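Local coordinates for hypothetical protein TM1010 (PDB 2F4P), which is of unknown function but belongs to the cupin family of small beta-barrel proteins, at residues 98-101 with 102-105. Sequence-based numbering, arbitrary orientation.
Sequences EIPP and NVVH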
# COMPACT_ATOMS: atom_id res chain seq x y z
N GLU A 98 2.66 -3.41 11.27
CA GLU A 98 3.61 -4.42 10.79
C GLU A 98 3.31 -5.75 11.47
O GLU A 98 3.48 -5.88 12.69
CB GLU A 98 5.02 -3.99 11.10
CG GLU A 98 5.46 -2.79 10.31
CD GLU A 98 6.92 -2.42 10.59
OE1 GLU A 98 7.65 -3.19 11.28
OE2 GLU A 98 7.31 -1.35 10.12
N ILE A 99 2.85 -6.72 10.70
CA ILE A 99 2.47 -8.03 11.24
C ILE A 99 3.54 -9.04 10.87
O ILE A 99 3.64 -9.45 9.69
CB ILE A 99 1.09 -8.48 10.72
CG1 ILE A 99 0.06 -7.36 10.91
CG2 ILE A 99 0.65 -9.81 11.38
CD1 ILE A 99 -1.27 -7.63 10.28
N PRO A 100 4.36 -9.46 11.84
CA PRO A 100 5.47 -10.30 11.45
C PRO A 100 5.07 -11.69 10.95
O PRO A 100 3.97 -12.18 11.23
CB PRO A 100 6.34 -10.38 12.72
CG PRO A 100 5.83 -9.33 13.61
CD PRO A 100 4.38 -9.20 13.30
N PRO A 101 5.99 -12.32 10.21
CA PRO A 101 5.78 -13.68 9.73
C PRO A 101 5.27 -14.62 10.82
O PRO A 101 5.82 -14.62 11.92
CB PRO A 101 7.17 -14.08 9.25
CG PRO A 101 7.77 -12.78 8.80
CD PRO A 101 7.31 -11.81 9.84
N ASN A 102 4.19 -15.35 10.52
CA ASN A 102 3.61 -16.41 11.34
C ASN A 102 2.93 -15.97 12.61
O ASN A 102 2.40 -16.82 13.34
CB ASN A 102 4.66 -17.48 11.66
CG ASN A 102 5.34 -17.98 10.44
OD1 ASN A 102 4.69 -18.49 9.51
ND2 ASN A 102 6.65 -17.79 10.39
N VAL A 103 2.87 -14.66 12.86
CA VAL A 103 2.18 -14.17 14.06
C VAL A 103 0.66 -14.35 13.86
O VAL A 103 0.09 -13.91 12.85
CB VAL A 103 2.58 -12.73 14.40
CG1 VAL A 103 1.68 -12.13 15.52
CG2 VAL A 103 4.03 -12.68 14.85
N VAL A 104 0.02 -15.01 14.81
CA VAL A 104 -1.42 -15.27 14.74
C VAL A 104 -2.18 -14.04 15.22
O VAL A 104 -1.87 -13.50 16.28
CB VAL A 104 -1.81 -16.56 15.47
CG1 VAL A 104 -3.36 -16.71 15.47
CG2 VAL A 104 -1.12 -17.76 14.81
N HIS A 105 -3.13 -13.55 14.42
CA HIS A 105 -3.76 -12.26 14.73
C HIS A 105 -5.14 -12.18 14.05
O HIS A 105 -5.50 -13.05 13.24
CB HIS A 105 -2.89 -11.13 14.20
CG HIS A 105 -2.87 -11.10 12.72
ND1 HIS A 105 -2.06 -11.94 11.98
CD2 HIS A 105 -3.63 -10.43 11.82
CE1 HIS A 105 -2.29 -11.75 10.70
NE2 HIS A 105 -3.24 -10.85 10.58
O HOH W 1 1.11 -13.40 10.35
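P100 and V103 are the ends of a type II beta turn, closed by V103 N donating to P100 O at 3.2 Å; P101, extended, and N102, with the positive phi that the second corner of a type II turn requires, hold its two corners. The hydrogen bond is nearly straight at the proton (164°), but the donor stands above the carbonyl plane of P100. In this cupin fold the turn carries the chain from strand 96-99 of one sheet to strand 105-109 of the other. Between the side chains at the two ends of the turn, V103 CG2 lies over the P100 ring, 3.8 Å from CD and about as near CB and CG, an apolar contact along one side of the proline. A water lies within hydrogen-bonding distance of both P100 O (3.2 Å) and V103 O (2.7 Å).

Deeper in, I99 and H105 are both buried and their side chains cross at about a right angle. I99 CG2 sits over one face of the imidazole, 3.8 Å from its centroid and 24° off the normal, a CH-pi contact displaced toward ND1 and CE1; it gets there by standing anti to the backbone N of I99. CD1 of the same residue reaches NE2 at 3.8 Å. That nitrogen also makes a weak hydrogen bond to Q70, and H64 meets the ring as well. Rotation of the imidazole is fixed from its edge: H105 ND1 donates to V103 O at 3.0 Å, with the acceptor only 1° out of the ring plane.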